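Local atomic coordinates of mannitol dehydrogenase (Pseudomonas fluorescens, PDB entry 1M2W), a protein that probably catalyses the NAD-dependent interconversion of D-mannitol and D-fructose, as expected of a mannitol 2-dehydrogenase. Residues P225-D230 / V262-E267; R398-A403 / V466-R471. All coordinates share one frame; numbering follows the deposited sequence.

Interaction 1. Residues P225-D230 / V262-E267; sequences PNAMVD and VQWVLE. With MTL (D-mannitol), chain D.
The antiparallel pairing of segment 225-230 with segment 262-267 lies beside the mannitol site, and Asp230 carries it there. Two hydrogen-bonded pairs, Met228 with Val265 and Asp230 with Gln263, lace the strands; Met228 N reaches Val265 O at 2.8 Å, and beyond the pairs Glu267 N donates to Asn226 O. Asp230 holds CG opposite its backbone N (chi1 -172°), and OD1 accepts from mannitol O1 at 2.6 Å. OD2 accepts from a water that also donates to Gln263 OE1, so both carboxylate oxygens have partners, OD1 the sugar hydroxyl and, by a salt bridge, Arg361. Met228, present as selenomethionine and bent at chi2 and chi3, lays CE 3.6 Å from Gln263 OE1, while the amide NE2 is held by Gln283. On the opposite face, small Ala227 sets CB at the edge of the Trp264 ring, 4.0 Å from NE1, and Leu266 CD2 lies 3.6 Å above the ring plane, offset toward the rim. Val229, branched and apolar, puts CG1 3.8 Å from Trp264 CD1 and lies close to the bound NAD. Strand 283-285 flanks 263-267 on its other side, and helix 289-313 packs against Met228 and Asp230.

Interaction 2. Residues R398-A403 / V466-R471; sequences RETERA and VAAFER
Arg471 reaches from helix 463-489 to the start of helix 401-413 and meets Glu401 in a salt bridge. From CB the chain sets out with CG between the backbone N and the carbonyl carbon (chi1 59°), a setting that turns it back along its own helix. CG, CD and NE then run on extended, a spacer that brings the charged group to Glu401. NE lies 3.2 Å from Glu401 OE1, a weak hydrogen bond, and NH2 makes the better one to the same OE1 at 3.0 Å. Both nitrogens thus point one guanidinium edge at a single oxygen, with the carboxylate plane turned 76° from the guanidinium; NH2 meets OE1 from above that plane. CZ lies over Ala468 CA, which is 3.5 Å off the guanidinium plane. Straight ahead of NH2, in line with the CZ-NH2 bond, Glu399 OE1 lies 3.9 Å away, a long salt bridge. That OE1 accepts from Glu401 N at 3.0 Å, so Glu399 both caps the helix start and probably adds a weaker attraction for the arginine. Ala468, with only a methyl group, lets the backbones come close (Glu401 CA to Ala468 CA 5.1 Å), and its CB rests 3.7 Å from Thr400 OG1. Lys491 shares Glu401 OE1, while Thr400 leans on Leu393 of helix 387-396 and Phe469 on helices 401-413 and 444-448.

How the interactions relate
From the N terminus, the chain first builds much of the Rossmann domain, and interaction 1 then closes a loop of 31 residues between 225-230 and 262-267, which includes helix 238-248 and strand 256-258. The chain continues through strand 283-285 into helix 289-313 and the helices of the C-terminal domain, where interaction 2 closes a longer, strandless loop of 62 residues between 398-403 and 466-471. The loops follow in series and neither nest nor cross. Interaction 1 joins two strands beside the bound mannitol and NAD, whereas interaction 2 ties two helices away from those sites. Their centres are about 32 Å apart, and they do not touch.

Interaction 1. Residues P225-D230 / V262-E267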
loop_
_atom_site.group_PDB
_atom_site.type_symbol
_atom_site.label_atom_id
_atom_site.label_comp_id
_atom_site.label_asym_id
_atom_site.label_seq_id
_atom_site.Cartn_x
_atom_site.Cartn_y
_atom_site.Cartn_z
ATOM N N PRO A 225 -15.127 3.828 -5.622
ATOM C CA PRO A 225 -15.330 3.787 -4.168
ATOM C C PRO A 225 -14.080 4.066 -3.348
ATOM O O PRO A 225 -12.972 3.627 -3.688
ATOM C CB PRO A 225 -15.837 2.361 -3.925
ATOM C CG PRO A 225 -15.165 1.542 -5.057
ATOM C CD PRO A 225 -15.392 2.521 -6.236
ATOM N N ASN A 226 -14.269 4.801 -2.260
ATOM C CA ASN A 226 -13.155 5.036 -1.325
ATOM C C ASN A 226 -13.097 3.837 -0.340
ATOM O O ASN A 226 -14.101 3.191 -0.058
ATOM C CB ASN A 226 -13.386 6.298 -0.524
ATOM C CG ASN A 226 -13.292 7.516 -1.358
ATOM O OD1 ASN A 226 -12.230 7.826 -1.900
ATOM N ND2 ASN A 226 -14.401 8.234 -1.484
ATOM N N ALA A 227 -11.905 3.535 0.161
ATOM C CA ALA A 227 -11.797 2.431 1.101
ATOM C C ALA A 227 -10.628 2.638 2.046
ATOM O O ALA A 227 -9.747 3.472 1.778
ATOM C CB ALA A 227 -11.570 1.122 0.324
HETATM N N MSE A 228 -10.654 1.892 3.164
HETATM C CA MSE A 228 -9.515 1.822 4.096
HETATM C C MSE A 228 -9.185 0.331 4.024
HETATM O O MSE A 228 -10.107 -0.543 4.091
HETATM C CB MSE A 228 -9.907 2.194 5.542
HETATM C CG MSE A 228 -8.757 2.154 6.526
HETATM SE SE MSE A 228 -8.534 0.405 7.314
HETATM C CE MSE A 228 -9.731 0.738 8.879
ATOM N N VAL A 229 -7.904 0.006 3.851
ATOM C CA VAL A 229 -7.477 -1.376 3.716
ATOM C C VAL A 229 -6.341 -1.624 4.706
ATOM O O VAL A 229 -5.512 -0.758 4.887
ATOM C CB VAL A 229 -6.966 -1.639 2.276
ATOM C CG1 VAL A 229 -8.165 -1.491 1.297
ATOM C CG2 VAL A 229 -5.860 -0.631 1.911
ATOM N N ASP A 230 -6.298 -2.801 5.326
ATOM C CA ASP A 230 -5.259 -3.036 6.338
ATOM C C ASP A 230 -4.867 -4.513 6.502
ATOM O O ASP A 230 -5.728 -5.356 6.764
ATOM C CB ASP A 230 -5.787 -2.526 7.714
ATOM C CG ASP A 230 -4.719 -2.521 8.841
ATOM O OD1 ASP A 230 -3.530 -2.800 8.569
ATOM O OD2 ASP A 230 -5.082 -2.230 10.008
ATOM N N VAL A 262 -6.754 -8.565 9.805
ATOM C CA VAL A 262 -7.039 -8.078 8.459
ATOM C C VAL A 262 -8.301 -7.213 8.559
ATOM O O VAL A 262 -9.185 -7.492 9.393
ATOM C CB VAL A 262 -7.189 -9.270 7.444
ATOM C CG1 VAL A 262 -8.411 -10.184 7.786
ATOM C CG2 VAL A 262 -7.339 -8.691 5.985
ATOM N N GLN A 263 -8.371 -6.139 7.782
ATOM C CA GLN A 263 -9.560 -5.277 7.828
ATOM C C GLN A 263 -9.797 -4.620 6.476
ATOM O O GLN A 263 -8.838 -4.338 5.758
ATOM C CB GLN A 263 -9.370 -4.188 8.895
ATOM C CG GLN A 263 -10.656 -3.341 9.078
ATOM C CD GLN A 263 -10.695 -2.539 10.377
ATOM O OE1 GLN A 263 -9.657 -2.243 10.979
ATOM N NE2 GLN A 263 -11.934 -2.174 10.817
ATOM N N TRP A 264 -11.063 -4.403 6.128
ATOM C CA TRP A 264 -11.371 -3.742 4.858
ATOM C C TRP A 264 -12.693 -2.980 5.087
ATOM O O TRP A 264 -13.709 -3.599 5.439
ATOM C CB TRP A 264 -11.551 -4.797 3.767
ATOM C CG TRP A 264 -11.662 -4.230 2.337
ATOM C CD1 TRP A 264 -11.585 -2.915 1.950
ATOM C CD2 TRP A 264 -11.825 -5.003 1.153
ATOM N NE1 TRP A 264 -11.689 -2.831 0.545
ATOM C CE2 TRP A 264 -11.834 -4.112 0.053
ATOM C CE3 TRP A 264 -11.964 -6.383 0.914
ATOM C CZ2 TRP A 264 -11.974 -4.565 -1.291
ATOM C CZ3 TRP A 264 -12.111 -6.843 -0.397
ATOM C CH2 TRP A 264 -12.112 -5.922 -1.498
ATOM N N VAL A 265 -12.648 -1.660 4.958
ATOM C CA VAL A 265 -13.856 -0.823 5.110
ATOM C C VAL A 265 -14.029 -0.113 3.773
ATOM O O VAL A 265 -13.100 0.531 3.271
ATOM C CB VAL A 265 -13.682 0.163 6.250
ATOM C CG1 VAL A 265 -14.990 0.939 6.486
ATOM C CG2 VAL A 265 -13.333 -0.627 7.532
ATOM N N LEU A 266 -15.226 -0.230 3.208
ATOM C CA LEU A 266 -15.470 0.277 1.848
ATOM C C LEU A 266 -16.809 1.001 1.675
ATOM O O LEU A 266 -17.791 0.651 2.345
ATOM C CB LEU A 266 -15.448 -0.987 0.949
ATOM C CG LEU A 266 -15.578 -1.237 -0.531
ATOM C CD1 LEU A 266 -14.509 -0.522 -1.300
ATOM C CD2 LEU A 266 -15.431 -2.732 -0.758
ATOM N N GLU A 267 -16.847 1.954 0.733
ATOM C CA GLU A 267 -18.088 2.653 0.377
ATOM C C GLU A 267 -18.715 1.729 -0.664
ATOM O O GLU A 267 -18.024 1.172 -1.543
ATOM C CB GLU A 267 -17.790 4.053 -0.216
ATOM C CG GLU A 267 -16.969 4.885 0.803
ATOM C CD GLU A 267 -17.113 6.413 0.712
ATOM O OE1 GLU A 267 -17.226 6.924 -0.427
ATOM O OE2 GLU A 267 -17.069 7.093 1.804
HETATM O O1 MTL D . -2.048 -2.314 6.482
HETATM C C1 MTL D . -0.720 -1.927 6.888
HETATM C C2 MTL D . -0.007 -1.391 5.648
HETATM O O2 MTL D . -0.704 -0.242 5.090
HETATM C C3 MTL D . 1.454 -1.058 5.968
HETATM O O3 MTL D . 2.152 -2.319 6.183
HETATM C C4 MTL D . 2.104 -0.300 4.782
HETATM O O4 MTL D . 2.386 -1.208 3.712
HETATM C C5 MTL D . 3.416 0.343 5.236
HETATM O O5 MTL D . 3.155 1.358 6.204
HETATM C C6 MTL D . 4.198 0.965 4.018
HETATM O O6 MTL D . 5.266 1.752 4.540
HETATM O O HOH W 1 -7.235 -0.825 10.864
#

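Interaction 2. Residues R398-A403 / V466-R471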
loop_
_atom_site.group_PDB
_atom_site.type_symbol
_atom_site.label_atom_id
_atom_site.label_comp_id
_atom_site.label_asym_id
_atom_site.label_seq_id
_atom_site.Cartn_x
_atom_site.Cartn_y
_atom_site.Cartn_z
ATOM N N ARG A 398 0.547 23.836 17.320
ATOM C CA ARG A 398 0.935 22.811 18.287
ATOM C C ARG A 398 2.393 22.346 18.062
ATOM O O ARG A 398 2.975 22.606 17.001
ATOM C CB ARG A 398 -0.029 21.628 18.179
ATOM C CG ARG A 398 -1.377 21.889 18.859
ATOM C CD ARG A 398 -2.492 20.992 18.320
ATOM N NE ARG A 398 -2.213 19.574 18.515
ATOM C CZ ARG A 398 -2.682 18.616 17.719
ATOM N NH1 ARG A 398 -3.442 18.940 16.699
ATOM N NH2 ARG A 398 -2.368 17.337 17.930
ATOM N N GLU A 399 2.957 21.676 19.072
ATOM C CA GLU A 399 4.336 21.171 19.045
ATOM C C GLU A 399 4.559 20.268 17.830
ATOM O O GLU A 399 3.857 19.276 17.654
ATOM C CB GLU A 399 4.622 20.356 20.318
ATOM C CG GLU A 399 6.031 19.757 20.337
ATOM C CD GLU A 399 7.094 20.837 20.273
ATOM O OE1 GLU A 399 7.781 21.005 19.232
ATOM O OE2 GLU A 399 7.223 21.555 21.293
ATOM N N THR A 400 5.548 20.608 17.001
ATOM C CA THR A 400 5.817 19.811 15.807
ATOM C C THR A 400 7.059 18.914 15.911
ATOM O O THR A 400 7.311 18.104 15.005
ATOM C CB THR A 400 6.015 20.722 14.550
ATOM O OG1 THR A 400 7.156 21.562 14.738
ATOM C CG2 THR A 400 4.756 21.573 14.274
ATOM N N GLU A 401 7.830 19.033 16.993
ATOM C CA GLU A 401 9.093 18.283 17.072
ATOM C C GLU A 401 9.033 16.767 16.876
ATOM O O GLU A 401 9.912 16.216 16.219
ATOM C CB GLU A 401 9.846 18.590 18.371
ATOM C CG GLU A 401 11.343 18.207 18.287
ATOM C CD GLU A 401 12.179 18.755 19.478
ATOM O OE1 GLU A 401 11.735 19.758 20.107
ATOM O OE2 GLU A 401 13.271 18.185 19.767
ATOM N N ARG A 402 8.039 16.083 17.406
ATOM C CA ARG A 402 8.010 14.616 17.189
ATOM C C ARG A 402 7.811 14.285 15.701
ATOM O O ARG A 402 8.424 13.335 15.171
ATOM C CB ARG A 402 6.903 13.953 17.988
ATOM C CG ARG A 402 7.214 13.856 19.491
ATOM C CD ARG A 402 5.975 13.423 20.275
ATOM N NE ARG A 402 4.908 14.414 20.187
ATOM C CZ ARG A 402 4.765 15.452 21.012
ATOM N NH1 ARG A 402 5.616 15.658 22.029
ATOM N NH2 ARG A 402 3.791 16.314 20.803
ATOM N N ALA A 403 6.936 15.053 15.054
ATOM C CA ALA A 403 6.659 14.867 13.635
ATOM C C ALA A 403 7.861 15.333 12.790
ATOM O O ALA A 403 8.191 14.723 11.744
ATOM C CB ALA A 403 5.379 15.652 13.249
ATOM N N VAL A 466 10.497 24.409 10.673
ATOM C CA VAL A 466 11.860 24.411 10.157
ATOM C C VAL A 466 12.858 24.331 11.307
ATOM O O VAL A 466 13.858 23.598 11.238
ATOM C CB VAL A 466 12.123 25.667 9.256
ATOM C CG1 VAL A 466 13.607 25.793 8.937
ATOM C CG2 VAL A 466 11.320 25.512 7.937
ATOM N N ALA A 467 12.607 25.067 12.379
ATOM C CA ALA A 467 13.541 25.004 13.511
ATOM C C ALA A 467 13.598 23.624 14.152
ATOM O O ALA A 467 14.688 23.145 14.480
ATOM C CB ALA A 467 13.186 26.065 14.579
ATOM N N ALA A 468 12.435 22.981 14.284
ATOM C CA ALA A 468 12.318 21.644 14.890
ATOM C C ALA A 468 13.052 20.665 14.002
ATOM O O ALA A 468 13.791 19.810 14.477
ATOM C CB ALA A 468 10.796 21.212 15.021
ATOM N N PHE A 469 12.848 20.804 12.699
ATOM C CA PHE A 469 13.518 19.939 11.747
ATOM C C PHE A 469 15.031 20.075 11.859
ATOM O O PHE A 469 15.763 19.075 11.953
ATOM C CB PHE A 469 13.087 20.289 10.321
ATOM C CG PHE A 469 13.918 19.596 9.261
ATOM C CD1 PHE A 469 13.618 18.272 8.869
ATOM C CD2 PHE A 469 15.029 20.223 8.724
ATOM C CE1 PHE A 469 14.425 17.586 7.958
ATOM C CE2 PHE A 469 15.844 19.556 7.813
ATOM C CZ PHE A 469 15.552 18.232 7.418
ATOM N N GLU A 470 15.517 21.314 11.836
ATOM C CA GLU A 470 16.961 21.512 11.905
ATOM C C GLU A 470 17.600 20.979 13.183
ATOM O O GLU A 470 18.671 20.360 13.115
ATOM C CB GLU A 470 17.308 22.999 11.721
ATOM C CG GLU A 470 16.900 23.466 10.319
ATOM C CD GLU A 470 17.268 24.912 10.024
ATOM O OE1 GLU A 470 17.402 25.706 10.972
ATOM O OE2 GLU A 470 17.396 25.258 8.837
ATOM N N ARG A 471 16.965 21.185 14.329
ATOM C CA ARG A 471 17.575 20.712 15.567
ATOM C C ARG A 471 17.513 19.189 15.674
ATOM O O ARG A 471 18.456 18.559 16.168
ATOM C CB ARG A 471 16.973 21.397 16.810
ATOM C CG ARG A 471 15.497 21.243 17.047
ATOM C CD ARG A 471 15.059 22.065 18.296
ATOM N NE ARG A 471 13.643 21.851 18.601
ATOM C CZ ARG A 471 12.648 22.686 18.296
ATOM N NH1 ARG A 471 12.869 23.847 17.674
ATOM N NH2 ARG A 471 11.406 22.328 18.587
#